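Side-chain contacts in Lin2118 protein (PDB 3OOU), which probably serves as a sequence-specific DNA-binding transcription factor, this chain being its C-terminal AraC-type helix-turn-helix domain: residues 5-10 / 44-49; 12-17 / 51-56; 25-30 / 36-41; 60-65 / 90-95. One frame throughout, in Å; residues are numbered along the deposited sequence.

Interaction 1. Residues 5-10 / 44-49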
loop_
_atom_site.group_PDB
_atom_site.type_symbol
_atom_site.label_atom_id
_atom_site.label_comp_id
_atom_site.label_asym_id
_atom_site.label_seq_id
_atom_site.Cartn_x
_atom_site.Cartn_y
_atom_site.Cartn_z
ATOM N N PRO A 5 -12.218 10.381 -15.149
ATOM C CA PRO A 5 -12.217 8.926 -15.278
ATOM C C PRO A 5 -12.092 8.235 -13.920
ATOM O O PRO A 5 -11.431 8.750 -13.012
ATOM C CB PRO A 5 -10.988 8.656 -16.151
ATOM C CG PRO A 5 -10.898 9.863 -17.023
ATOM C CD PRO A 5 -11.352 11.022 -16.158
ATOM N N ILE A 6 -12.755 7.087 -13.791
ATOM C CA ILE A 6 -12.770 6.297 -12.560
ATOM C C ILE A 6 -11.362 6.030 -12.012
ATOM O O ILE A 6 -11.128 6.140 -10.804
ATOM C CB ILE A 6 -13.506 4.951 -12.795
ATOM C CG1 ILE A 6 -14.981 5.204 -13.118
ATOM C CG2 ILE A 6 -13.350 4.021 -11.589
ATOM C CD1 ILE A 6 -15.704 4.017 -13.755
ATOM N N ILE A 7 -10.441 5.682 -12.910
ATOM C CA ILE A 7 -9.069 5.377 -12.518
ATOM C C ILE A 7 -8.406 6.566 -11.799
ATOM O O ILE A 7 -7.707 6.379 -10.810
ATOM C CB ILE A 7 -8.234 4.837 -13.721
ATOM C CG1 ILE A 7 -6.914 4.215 -13.249
ATOM C CG2 ILE A 7 -8.022 5.907 -14.783
ATOM C CD1 ILE A 7 -7.096 2.950 -12.450
ATOM N N GLN A 8 -8.653 7.787 -12.277
ATOM C CA GLN A 8 -8.108 8.972 -11.612
ATOM C C GLN A 8 -8.638 9.121 -10.190
ATOM O O GLN A 8 -7.879 9.425 -9.274
ATOM C CB GLN A 8 -8.409 10.235 -12.411
ATOM C CG GLN A 8 -7.668 10.321 -13.721
ATOM C CD GLN A 8 -8.066 11.538 -14.521
ATOM O OE1 GLN A 8 -8.296 12.612 -13.965
ATOM N NE2 GLN A 8 -8.143 11.380 -15.835
ATOM N N ASN A 9 -9.940 8.905 -10.012
ATOM C CA ASN A 9 -10.561 8.993 -8.692
ATOM C C ASN A 9 -10.019 7.971 -7.692
ATOM O O ASN A 9 -9.799 8.290 -6.523
ATOM C CB ASN A 9 -12.085 8.881 -8.804
ATOM C CG ASN A 9 -12.708 10.091 -9.469
ATOM O OD1 ASN A 9 -12.247 11.219 -9.290
ATOM N ND2 ASN A 9 -13.767 9.864 -10.239
ATOM N N VAL A 10 -9.796 6.748 -8.168
ATOM C CA VAL A 10 -9.210 5.682 -7.362
ATOM C C VAL A 10 -7.772 5.998 -6.969
ATOM O O VAL A 10 -7.397 5.845 -5.805
ATOM C CB VAL A 10 -9.293 4.324 -8.103
ATOM C CG1 VAL A 10 -8.418 3.261 -7.434
ATOM C CG2 VAL A 10 -10.739 3.863 -8.172
ATOM N N LYS A 44 -5.764 -3.054 -16.351
ATOM C CA LYS A 44 -5.633 -2.547 -17.717
ATOM C C LYS A 44 -4.833 -1.248 -17.779
ATOM O O LYS A 44 -3.897 -1.130 -18.577
ATOM C CB LYS A 44 -7.011 -2.345 -18.358
ATOM C CG LYS A 44 -6.951 -1.744 -19.770
ATOM C CD LYS A 44 -8.336 -1.532 -20.363
ATOM C CE LYS A 44 -9.073 -2.847 -20.598
ATOM N NZ LYS A 44 -8.325 -3.724 -21.536
ATOM N N GLU A 45 -5.197 -0.282 -16.940
ATOM C CA GLU A 45 -4.640 1.071 -17.035
ATOM C C GLU A 45 -3.291 1.226 -16.342
ATOM O O GLU A 45 -2.456 2.028 -16.776
ATOM C CB GLU A 45 -5.642 2.105 -16.506
ATOM C CG GLU A 45 -6.930 2.190 -17.330
ATOM C CD GLU A 45 -6.675 2.512 -18.801
ATOM O OE1 GLU A 45 -5.792 3.351 -19.091
ATOM O OE2 GLU A 45 -7.357 1.926 -19.668
HETATM N N MSE A 46 -3.078 0.451 -15.280
HETATM C CA MSE A 46 -1.853 0.554 -14.483
HETATM C C MSE A 46 -0.823 -0.536 -14.775
HETATM O O MSE A 46 0.343 -0.409 -14.382
HETATM C CB MSE A 46 -2.182 0.584 -12.987
HETATM C CG MSE A 46 -3.169 1.684 -12.595
HETATM SE SE MSE A 46 -2.585 3.465 -13.092
HETATM C CE MSE A 46 -0.916 3.517 -12.128
ATOM N N GLY A 47 -1.255 -1.600 -15.448
ATOM C CA GLY A 47 -0.366 -2.704 -15.831
ATOM C C GLY A 47 0.001 -3.671 -14.719
ATOM O O GLY A 47 0.919 -4.485 -14.872
ATOM N N GLU A 48 -0.713 -3.587 -13.601
ATOM C CA GLU A 48 -0.477 -4.460 -12.451
ATOM C C GLU A 48 -1.744 -4.549 -11.613
ATOM O O GLU A 48 -2.657 -3.738 -11.777
ATOM C CB GLU A 48 0.674 -3.923 -11.592
ATOM C CG GLU A 48 0.387 -2.566 -10.964
ATOM C CD GLU A 48 1.530 -2.025 -10.138
ATOM O OE1 GLU A 48 2.307 -2.822 -9.559
ATOM O OE2 GLU A 48 1.641 -0.785 -10.056
ATOM N N HIS A 49 -1.788 -5.522 -10.708
ATOM C CA HIS A 49 -2.916 -5.658 -9.796
ATOM C C HIS A 49 -2.995 -4.476 -8.848
ATOM O O HIS A 49 -1.968 -3.939 -8.421
ATOM C CB HIS A 49 -2.785 -6.937 -8.973
ATOM C CG HIS A 49 -2.958 -8.187 -9.772
ATOM N ND1 HIS A 49 -4.148 -8.881 -9.823
ATOM C CD2 HIS A 49 -2.091 -8.868 -10.557
ATOM C CE1 HIS A 49 -4.006 -9.938 -10.602
ATOM N NE2 HIS A 49 -2.766 -9.955 -11.056
#

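Interaction 2. Residues 12-17 / 51-56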
loop_
_atom_site.group_PDB
_atom_site.type_symbol
_atom_site.label_atom_id
_atom_site.label_comp_id
_atom_site.label_asym_id
_atom_site.label_seq_id
_atom_site.Cartn_x
_atom_site.Cartn_y
_atom_site.Cartn_z
ATOM N N SER A 12 -6.334 8.926 -6.764
ATOM C CA SER A 12 -6.364 10.023 -5.802
ATOM C C SER A 12 -6.849 9.555 -4.426
ATOM O O SER A 12 -6.306 9.966 -3.403
ATOM C CB SER A 12 -7.209 11.184 -6.334
ATOM O OG SER A 12 -6.628 11.712 -7.520
ATOM N N TYR A 13 -7.854 8.679 -4.416
ATOM C CA TYR A 13 -8.373 8.088 -3.178
ATOM C C TYR A 13 -7.300 7.350 -2.370
ATOM O O TYR A 13 -7.243 7.474 -1.144
ATOM C CB TYR A 13 -9.523 7.128 -3.490
ATOM C CG TYR A 13 -10.405 6.813 -2.304
ATOM C CD1 TYR A 13 -11.517 7.606 -2.014
ATOM C CD2 TYR A 13 -10.140 5.718 -1.479
ATOM C CE1 TYR A 13 -12.338 7.323 -0.933
ATOM C CE2 TYR A 13 -10.963 5.421 -0.392
ATOM C CZ TYR A 13 -12.060 6.231 -0.129
ATOM O OH TYR A 13 -12.880 5.957 0.943
ATOM N N ILE A 14 -6.464 6.577 -3.062
ATOM C CA ILE A 14 -5.349 5.875 -2.415
ATOM C C ILE A 14 -4.463 6.841 -1.621
ATOM O O ILE A 14 -4.126 6.559 -0.476
ATOM C CB ILE A 14 -4.528 5.021 -3.426
ATOM C CG1 ILE A 14 -5.366 3.828 -3.906
ATOM C CG2 ILE A 14 -3.200 4.545 -2.802
ATOM C CD1 ILE A 14 -4.772 3.046 -5.072
ATOM N N THR A 15 -4.130 7.993 -2.213
ATOM C CA THR A 15 -3.283 9.002 -1.568
ATOM C C THR A 15 -3.895 9.541 -0.268
ATOM O O THR A 15 -3.182 9.846 0.691
ATOM C CB THR A 15 -2.988 10.172 -2.544
ATOM O OG1 THR A 15 -2.498 9.646 -3.785
ATOM C CG2 THR A 15 -1.958 11.131 -1.966
ATOM N N GLU A 16 -5.221 9.670 -0.251
ATOM C CA GLU A 16 -5.945 10.193 0.911
ATOM C C GLU A 16 -6.138 9.168 2.024
ATOM O O GLU A 16 -6.264 9.535 3.197
ATOM C CB GLU A 16 -7.330 10.695 0.493
ATOM C CG GLU A 16 -7.365 11.504 -0.788
ATOM C CD GLU A 16 -7.472 12.991 -0.550
ATOM O OE1 GLU A 16 -7.377 13.429 0.620
ATOM O OE2 GLU A 16 -7.660 13.729 -1.543
ATOM N N HIS A 17 -6.185 7.890 1.656
ATOM C CA HIS A 17 -6.663 6.861 2.570
ATOM C C HIS A 17 -5.762 5.625 2.677
ATOM O O HIS A 17 -6.170 4.614 3.248
ATOM C CB HIS A 17 -8.083 6.435 2.169
ATOM C CG HIS A 17 -9.072 7.560 2.150
ATOM N ND1 HIS A 17 -9.520 8.172 3.299
ATOM C CD2 HIS A 17 -9.700 8.179 1.125
ATOM C CE1 HIS A 17 -10.382 9.124 2.981
ATOM N NE2 HIS A 17 -10.512 9.144 1.667
ATOM N N THR A 51 -3.648 -4.551 -5.733
ATOM C CA THR A 51 -2.945 -4.812 -4.474
ATOM C C THR A 51 -1.439 -4.599 -4.594
ATOM O O THR A 51 -0.804 -4.168 -3.633
ATOM C CB THR A 51 -3.254 -6.206 -3.875
ATOM O OG1 THR A 51 -2.797 -7.229 -4.758
ATOM C CG2 THR A 51 -4.748 -6.362 -3.612
ATOM N N ASP A 52 -0.866 -4.878 -5.769
ATOM C CA ASP A 52 0.573 -4.648 -5.968
ATOM C C ASP A 52 0.912 -3.152 -5.992
ATOM O O ASP A 52 1.907 -2.725 -5.393
ATOM C CB ASP A 52 1.082 -5.384 -7.213
ATOM C CG ASP A 52 1.008 -6.899 -7.059
ATOM O OD1 ASP A 52 1.443 -7.412 -6.007
ATOM O OD2 ASP A 52 0.509 -7.575 -7.986
ATOM N N TYR A 53 0.063 -2.354 -6.640
ATOM C CA TYR A 53 0.218 -0.902 -6.614
ATOM C C TYR A 53 0.100 -0.376 -5.182
ATOM O O TYR A 53 0.906 0.450 -4.745
ATOM C CB TYR A 53 -0.835 -0.224 -7.495
ATOM C CG TYR A 53 -0.767 1.289 -7.470
ATOM C CD1 TYR A 53 -0.058 1.989 -8.448
ATOM C CD2 TYR A 53 -1.412 2.024 -6.470
ATOM C CE1 TYR A 53 0.011 3.376 -8.428
ATOM C CE2 TYR A 53 -1.346 3.411 -6.445
ATOM C CZ TYR A 53 -0.629 4.079 -7.427
ATOM O OH TYR A 53 -0.553 5.450 -7.421
ATOM N N LEU A 54 -0.912 -0.851 -4.460
ATOM C CA LEU A 54 -1.136 -0.397 -3.099
ATOM C C LEU A 54 0.015 -0.779 -2.164
ATOM O O LEU A 54 0.452 0.048 -1.354
ATOM C CB LEU A 54 -2.484 -0.901 -2.568
ATOM C CG LEU A 54 -2.868 -0.436 -1.163
ATOM C CD1 LEU A 54 -2.938 1.094 -1.048
ATOM C CD2 LEU A 54 -4.193 -1.066 -0.762
ATOM N N ASN A 55 0.517 -2.006 -2.293
ATOM C CA ASN A 55 1.673 -2.434 -1.502
ATOM C C ASN A 55 2.915 -1.577 -1.761
ATOM O O ASN A 55 3.582 -1.172 -0.811
ATOM C CB ASN A 55 1.972 -3.927 -1.713
ATOM C CG ASN A 55 1.076 -4.831 -0.874
ATOM O OD1 ASN A 55 0.405 -5.732 -1.397
ATOM N ND2 ASN A 55 1.065 -4.601 0.429
ATOM N N ARG A 56 3.229 -1.290 -3.027
ATOM C CA ARG A 56 4.381 -0.438 -3.311
ATOM C C ARG A 56 4.196 0.943 -2.674
ATOM O O ARG A 56 5.137 1.488 -2.082
ATOM C CB ARG A 56 4.654 -0.328 -4.816
ATOM C CG ARG A 56 6.047 0.232 -5.129
ATOM C CD ARG A 56 6.280 0.393 -6.624
ATOM N NE ARG A 56 5.085 0.895 -7.282
ATOM C CZ ARG A 56 4.277 0.154 -8.028
ATOM N NH1 ARG A 56 4.551 -1.127 -8.239
ATOM N NH2 ARG A 56 3.199 0.696 -8.569
#

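Interaction 3. Residues 25-30 / 36-41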
loop_
_atom_site.group_PDB
_atom_site.type_symbol
_atom_site.label_atom_id
_atom_site.label_comp_id
_atom_site.label_asym_id
_atom_site.label_seq_id
_atom_site.Cartn_x
_atom_site.Cartn_y
_atom_site.Cartn_z
ATOM N N LYS A 25 -12.980 -4.503 -2.780
ATOM C CA LYS A 25 -14.338 -4.596 -2.247
ATOM C C LYS A 25 -14.746 -3.318 -1.508
ATOM O O LYS A 25 -15.850 -2.815 -1.714
ATOM C CB LYS A 25 -14.503 -5.827 -1.347
ATOM C CG LYS A 25 -14.498 -7.140 -2.104
ATOM C CD LYS A 25 -14.819 -8.297 -1.162
ATOM C CE LYS A 25 -14.637 -9.636 -1.856
ATOM N NZ LYS A 25 -13.192 -9.916 -2.111
ATOM N N THR A 26 -13.864 -2.773 -0.669
ATOM C CA THR A 26 -14.224 -1.549 0.061
ATOM C C THR A 26 -14.333 -0.370 -0.910
ATOM O O THR A 26 -15.234 0.454 -0.780
ATOM C CB THR A 26 -13.261 -1.200 1.236
ATOM O OG1 THR A 26 -11.969 -0.834 0.733
ATOM C CG2 THR A 26 -13.125 -2.377 2.208
ATOM N N LEU A 27 -13.441 -0.320 -1.896
ATOM C CA LEU A 27 -13.489 0.732 -2.918
ATOM C C LEU A 27 -14.749 0.621 -3.754
ATOM O O LEU A 27 -15.391 1.625 -4.040
ATOM C CB LEU A 27 -12.262 0.680 -3.821
ATOM C CG LEU A 27 -10.972 1.169 -3.180
ATOM C CD1 LEU A 27 -9.809 0.673 -4.001
ATOM C CD2 LEU A 27 -10.938 2.690 -3.075
ATOM N N GLY A 28 -15.114 -0.602 -4.121
ATOM C CA GLY A 28 -16.331 -0.836 -4.896
ATOM C C GLY A 28 -17.555 -0.352 -4.144
ATOM O O GLY A 28 -18.463 0.248 -4.728
ATOM N N ASN A 29 -17.575 -0.608 -2.840
ATOM C CA ASN A 29 -18.679 -0.151 -2.009
ATOM C C ASN A 29 -18.695 1.373 -1.895
ATOM O O ASN A 29 -19.752 1.987 -2.044
ATOM C CB ASN A 29 -18.647 -0.833 -0.637
ATOM C CG ASN A 29 -19.063 -2.301 -0.703
ATOM O OD1 ASN A 29 -19.820 -2.711 -1.591
ATOM N ND2 ASN A 29 -18.579 -3.095 0.244
ATOM N N ASP A 30 -17.524 1.974 -1.688
ATOM C CA ASP A 30 -17.407 3.436 -1.559
ATOM C C ASP A 30 -17.789 4.159 -2.851
ATOM O O ASP A 30 -18.445 5.208 -2.823
ATOM C CB ASP A 30 -15.984 3.834 -1.150
ATOM C CG ASP A 30 -15.636 3.421 0.277
ATOM O OD1 ASP A 30 -16.553 3.133 1.076
ATOM O OD2 ASP A 30 -14.431 3.390 0.600
ATOM N N VAL A 36 -15.057 -6.352 -9.231
ATOM C CA VAL A 36 -14.328 -7.080 -10.279
ATOM C C VAL A 36 -13.937 -6.134 -11.419
ATOM O O VAL A 36 -12.780 -6.117 -11.850
ATOM C CB VAL A 36 -15.134 -8.292 -10.816
ATOM C CG1 VAL A 36 -14.481 -8.880 -12.077
ATOM C CG2 VAL A 36 -15.255 -9.350 -9.743
ATOM N N TYR A 37 -14.889 -5.333 -11.887
ATOM C CA TYR A 37 -14.607 -4.369 -12.948
ATOM C C TYR A 37 -13.529 -3.378 -12.519
ATOM O O TYR A 37 -12.613 -3.085 -13.283
ATOM C CB TYR A 37 -15.872 -3.623 -13.368
ATOM C CG TYR A 37 -15.590 -2.425 -14.254
ATOM C CD1 TYR A 37 -15.238 -2.592 -15.597
ATOM C CD2 TYR A 37 -15.658 -1.125 -13.746
ATOM C CE1 TYR A 37 -14.975 -1.494 -16.406
ATOM C CE2 TYR A 37 -15.390 -0.022 -14.545
ATOM C CZ TYR A 37 -15.055 -0.212 -15.872
ATOM O OH TYR A 37 -14.797 0.885 -16.656
ATOM N N LEU A 38 -13.646 -2.864 -11.295
ATOM C CA LEU A 38 -12.627 -1.957 -10.785
ATOM C C LEU A 38 -11.229 -2.589 -10.855
ATOM O O LEU A 38 -10.279 -1.934 -11.282
ATOM C CB LEU A 38 -12.962 -1.517 -9.362
ATOM C CG LEU A 38 -12.059 -0.461 -8.756
ATOM C CD1 LEU A 38 -12.092 0.820 -9.598
ATOM C CD2 LEU A 38 -12.492 -0.198 -7.320
ATOM N N GLY A 39 -11.110 -3.854 -10.449
ATOM C CA GLY A 39 -9.826 -4.553 -10.517
ATOM C C GLY A 39 -9.321 -4.691 -11.942
ATOM O O GLY A 39 -8.128 -4.512 -12.212
ATOM N N GLN A 40 -10.237 -4.999 -12.859
ATOM C CA GLN A 40 -9.877 -5.190 -14.269
ATOM C C GLN A 40 -9.436 -3.896 -14.924
ATOM O O GLN A 40 -8.447 -3.869 -15.654
ATOM C CB GLN A 40 -11.047 -5.781 -15.050
ATOM C CG GLN A 40 -11.389 -7.184 -14.626
ATOM C CD GLN A 40 -12.706 -7.647 -15.188
ATOM O OE1 GLN A 40 -13.663 -6.879 -15.263
ATOM N NE2 GLN A 40 -12.768 -8.913 -15.582
ATOM N N LEU A 41 -10.184 -2.829 -14.662
ATOM C CA LEU A 41 -9.858 -1.508 -15.173
ATOM C C LEU A 41 -8.501 -1.061 -14.623
ATOM O O LEU A 41 -7.675 -0.503 -15.357
ATOM C CB LEU A 41 -10.963 -0.512 -14.802
ATOM C CG LEU A 41 -10.751 0.948 -15.203
ATOM C CD1 LEU A 41 -10.739 1.117 -16.722
ATOM C CD2 LEU A 41 -11.820 1.818 -14.562
#

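Interaction 4. Residues 60-65 / 90-95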
loop_
_atom_site.group_PDB
_atom_site.type_symbol
_atom_site.label_atom_id
_atom_site.label_comp_id
_atom_site.label_asym_id
_atom_site.label_seq_id
_atom_site.Cartn_x
_atom_site.Cartn_y
_atom_site.Cartn_z
ATOM N N ASN A 60 6.586 2.359 0.299
ATOM C CA ASN A 60 7.337 3.604 0.120
ATOM C C ASN A 60 7.176 4.555 1.296
ATOM O O ASN A 60 8.129 5.216 1.687
ATOM C CB ASN A 60 7.008 4.282 -1.208
ATOM C CG ASN A 60 7.729 3.635 -2.376
ATOM O OD1 ASN A 60 8.724 2.927 -2.192
ATOM N ND2 ASN A 60 7.228 3.863 -3.579
ATOM N N TYR A 61 5.980 4.601 1.875
ATOM C CA TYR A 61 5.781 5.361 3.097
ATOM C C TYR A 61 6.566 4.753 4.262
ATOM O O TYR A 61 7.288 5.462 4.968
ATOM C CB TYR A 61 4.296 5.442 3.459
ATOM C CG TYR A 61 4.062 6.341 4.646
ATOM C CD1 TYR A 61 4.030 7.719 4.470
ATOM C CD2 TYR A 61 3.900 5.829 5.932
ATOM C CE1 TYR A 61 3.832 8.571 5.516
ATOM C CE2 TYR A 61 3.696 6.699 7.018
ATOM C CZ TYR A 61 3.664 8.076 6.780
ATOM O OH TYR A 61 3.468 9.005 7.775
ATOM N N ALA A 62 6.421 3.441 4.448
ATOM C CA ALA A 62 7.042 2.735 5.569
ATOM C C ALA A 62 8.547 2.930 5.587
ATOM O O ALA A 62 9.132 3.147 6.648
ATOM C CB ALA A 62 6.701 1.246 5.520
ATOM N N LYS A 63 9.167 2.857 4.413
ATOM C CA LYS A 63 10.622 2.932 4.332
ATOM C C LYS A 63 11.152 4.312 4.727
ATOM O O LYS A 63 12.241 4.416 5.287
ATOM C CB LYS A 63 11.139 2.462 2.968
ATOM C CG LYS A 63 11.034 3.447 1.829
ATOM C CD LYS A 63 11.380 2.752 0.522
ATOM C CE LYS A 63 11.556 3.731 -0.620
ATOM N NZ LYS A 63 11.718 2.991 -1.911
ATOM N N GLU A 64 10.371 5.361 4.462
ATOM C CA GLU A 64 10.777 6.685 4.897
ATOM C C GLU A 64 10.519 6.857 6.394
ATOM O O GLU A 64 11.353 7.419 7.099
ATOM C CB GLU A 64 10.091 7.773 4.071
ATOM C CG GLU A 64 10.565 9.179 4.395
ATOM C CD GLU A 64 12.013 9.434 4.038
ATOM O OE1 GLU A 64 12.650 8.569 3.403
ATOM O OE2 GLU A 64 12.512 10.521 4.389
ATOM N N GLU A 65 9.388 6.344 6.883
ATOM C CA GLU A 65 9.054 6.456 8.297
ATOM C C GLU A 65 10.093 5.741 9.178
ATOM O O GLU A 65 10.411 6.203 10.279
ATOM C CB GLU A 65 7.628 5.936 8.534
ATOM C CG GLU A 65 7.075 6.147 9.944
ATOM C CD GLU A 65 6.665 7.573 10.256
ATOM O OE1 GLU A 65 6.429 7.849 11.446
ATOM O OE2 GLU A 65 6.555 8.419 9.339
ATOM N N ARG A 90 6.725 -9.665 4.189
ATOM C CA ARG A 90 6.871 -10.147 2.808
ATOM C C ARG A 90 6.853 -8.996 1.808
ATOM O O ARG A 90 7.695 -8.915 0.907
ATOM C CB ARG A 90 5.755 -11.133 2.449
ATOM C CG ARG A 90 5.913 -12.524 3.021
ATOM C CD ARG A 90 4.936 -13.513 2.385
ATOM N NE ARG A 90 3.531 -13.191 2.650
ATOM C CZ ARG A 90 2.865 -13.530 3.753
ATOM N NH1 ARG A 90 3.464 -14.205 4.729
ATOM N NH2 ARG A 90 1.591 -13.191 3.882
ATOM N N GLN A 91 5.892 -8.093 1.986
ATOM C CA GLN A 91 5.698 -6.995 1.049
ATOM C C GLN A 91 6.826 -5.969 1.061
ATOM O O GLN A 91 7.216 -5.463 0.006
ATOM C CB GLN A 91 4.339 -6.332 1.292
ATOM C CG GLN A 91 3.153 -7.211 0.891
ATOM C CD GLN A 91 3.195 -7.625 -0.571
ATOM O OE1 GLN A 91 3.549 -6.833 -1.445
ATOM N NE2 GLN A 91 2.840 -8.876 -0.839
ATOM N N PHE A 92 7.353 -5.671 2.245
ATOM C CA PHE A 92 8.478 -4.748 2.364
ATOM C C PHE A 92 9.699 -5.326 1.646
ATOM O O PHE A 92 10.374 -4.619 0.894
ATOM C CB PHE A 92 8.808 -4.453 3.833
ATOM C CG PHE A 92 9.709 -3.264 4.023
ATOM C CD1 PHE A 92 9.177 -2.012 4.304
ATOM C CD2 PHE A 92 11.096 -3.390 3.910
ATOM C CE1 PHE A 92 10.011 -0.900 4.477
ATOM C CE2 PHE A 92 11.927 -2.282 4.073
ATOM C CZ PHE A 92 11.386 -1.041 4.365
ATOM N N LYS A 93 9.958 -6.615 1.867
ATOM C CA LYS A 93 11.070 -7.302 1.205
ATOM C C LYS A 93 10.908 -7.272 -0.313
ATOM O O LYS A 93 11.868 -7.007 -1.040
ATOM C CB LYS A 93 11.183 -8.746 1.715
ATOM C CG LYS A 93 12.236 -9.620 1.021
ATOM C CD LYS A 93 13.653 -9.136 1.283
ATOM C CE LYS A 93 14.666 -10.004 0.551
ATOM N NZ LYS A 93 16.058 -9.535 0.766
ATOM N N LYS A 94 9.690 -7.536 -0.776
ATOM C CA LYS A 94 9.381 -7.554 -2.207
ATOM C C LYS A 94 9.667 -6.208 -2.884
ATOM O O LYS A 94 10.246 -6.162 -3.976
ATOM C CB LYS A 94 7.925 -7.977 -2.426
ATOM C CG LYS A 94 7.471 -7.977 -3.881
ATOM C CD LYS A 94 6.018 -8.389 -4.017
ATOM C CE LYS A 94 5.626 -8.490 -5.483
ATOM N NZ LYS A 94 4.161 -8.633 -5.659
ATOM N N HIS A 95 9.290 -5.120 -2.222
ATOM C CA HIS A 95 9.332 -3.796 -2.847
ATOM C C HIS A 95 10.590 -2.963 -2.584
ATOM O O HIS A 95 10.839 -1.976 -3.289
ATOM C CB HIS A 95 8.044 -3.018 -2.538
ATOM C CG HIS A 95 6.845 -3.548 -3.262
ATOM N ND1 HIS A 95 6.634 -3.327 -4.607
ATOM C CD2 HIS A 95 5.807 -4.309 -2.840
ATOM C CE1 HIS A 95 5.515 -3.922 -4.980
ATOM N NE2 HIS A 95 4.992 -4.524 -3.926
#

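Interaction 1. Residues 5-10 / 44-49
Ile-7 reaches from the first turn of helix 6-17 into the last turn of helix 35-46, where it lies obliquely against Glu-45 and Met-46. Its CG1 branch does the touching: CG1 stands 4.1 Å from CB of Glu-45, and one bond further on, CD1 comes to 4.1 Å from CG of Met-46. CG1 owes this reach to a chi1 of -167°, opposite the backbone N. Ile-7 was modelled in two conformers, and these distances belong to one of them. By analogy with AraC-type domains, helix 35-46 is probably the recognition helix of the first helix-turn-helix, so helix 6-17 here packs beside the C-terminal end of that helix. Glu-45 suits an edge position, since it offers only its aliphatic CB while the carboxylate leads off from Ile-7. Met-46, present as selenomethionine, is bent at chi2 and chi3; its CG meets the isoleucine, and the flexible chain carries its other end to Tyr-53 on helix 50-68.

Interaction 2. Residues 12-17 / 51-56
Segments 12-17 and 51-56 come nearest at Ile-14 and Leu-54, whose CA atoms are 7.6 Å apart. Ile-14 points at the opposite helix and works with both of its branches. The longer one ends in CD1, which lies 3.7 Å from CE2 of Tyr-53, with CD2 of the same ring 3.8 Å from that methyl; the approach is oblique to the ring. The shorter branch, CG2, rests 3.9 Å from CD1 of Leu-54. A beta-branched residue suits this place because its two arms leave CB in different directions and can engage consecutive residues of the partner helix. CG2 stands opposite the backbone N, while CG1 is beside it (chi1 -69°), and this division sends one arm to each partner. Leu-54 does not aim its CB at Ile-14, but its branched end swings round to meet it. Tyr-53 offers its CD2 and CE2 carbons, and elsewhere packs edge-to-face with Phe-42 of helix 35-46. Phe-50, Tyr-57 and Met-22 also touch Ile-14, so the isoleucine is buried among apolar groups near the centre of the chain. Such an apolar seam between helix 6-17 and helix 50-68 fits the AraC-type DNA-binding domain, in which a long central helix joins two helix-turn-helix subdomains and forms part of the core of the first.

Interaction 3. Residues 25-30 / 36-41
Leu-27 and Leu-38 join the two helices of what is probably the first helix-turn-helix motif of this AraC-type domain, helix 24-31 and the presumed recognition helix 35-46. Near the start of the latter, the backbone N of Tyr-37 is hydrogen-bonded to OD1 of Asn-34. Leu-38, the next residue, then makes the whole contact with residues 25-30. Its CG stands opposite the backbone N (chi1 -174°), which carries the isobutyl group across to the neighbouring helix, and leucine suits the place because its forked end can serve two surfaces. One prong, CD2, faces helix 24-31; the other, CD1, packs on Val-10 and Ile-6 of helix 6-17. Further along, Leu-41 turns to Ile-6 as well, so the same face of helix 35-46 lies against helix 6-17. On the partner helix, Gly-28 presents bare backbone to the leucine methyl, and its CA lies 7.0 Å from CA of Leu-38, the nearest such pair between the two segments. The methyl CD2 of Leu-38 sits 4.2 Å from the backbone N of Gly-28 and closer still, at 3.6 Å, to CB of Leu-27.

Interaction 4. Residues 60-65 / 90-95
Apolar contact comes from Phe-92, whose ring end presses on Ala-62 and Lys-63 of helix 50-68. CB of Ala-62 lies at the ring edge, near its plane, 4.1 Å from CE1 of Phe-92; a small residue here lets the phenyl come close to the backbone. CB of Lys-63 approaches the ring obliquely, 3.8 Å from CZ of Phe-92, and the backbone N of Lys-63 is 3.9 Å from CE1. With CG opposite its backbone N, chi1 -165°, the phenylalanine extends toward helix 50-68, where Val-59 and Leu-66 also touch it.

The polar part stays within one helix. Lys-63 runs extended beyond CG, and its NZ donates a 3.0 Å hydrogen bond to OD1 of Asn-60, coming from above the carbonyl plane, 36° out of it. No hydrogen bond crosses between the segments. Their cohesion is therefore apolar: lysine offers the ring its CB and adjoining backbone, while its ammonium bonds Asn-60 of its own helix.

In the fold
Between centres, interactions 1, 2 and 3 lie 10 to 13 Å apart; interaction 4 is 22 Å from interaction 1 and 24 Å from interaction 3, but 13 Å from interaction 2, which sits near the chain's centre. Helix 6-17 serves interactions 1 and 2, helix 35-46 serves 1 and 3, and helix 50-68 serves 2 and 4. Along the chain, interactions 1 and 2 alternate their segments around the short-range interaction 3; interaction 4 follows in series. Interaction 2 touches all three others: Glu-48 pairs with Arg-56, Asp-52 with Lys-94, and the Tyr-13 hydroxyl probably hydrogen-bonds Asp-30. Helix 50-68 probably bridges two helix-turn-helix halves, as in AraC-family proteins, which present two recognition helices to DNA.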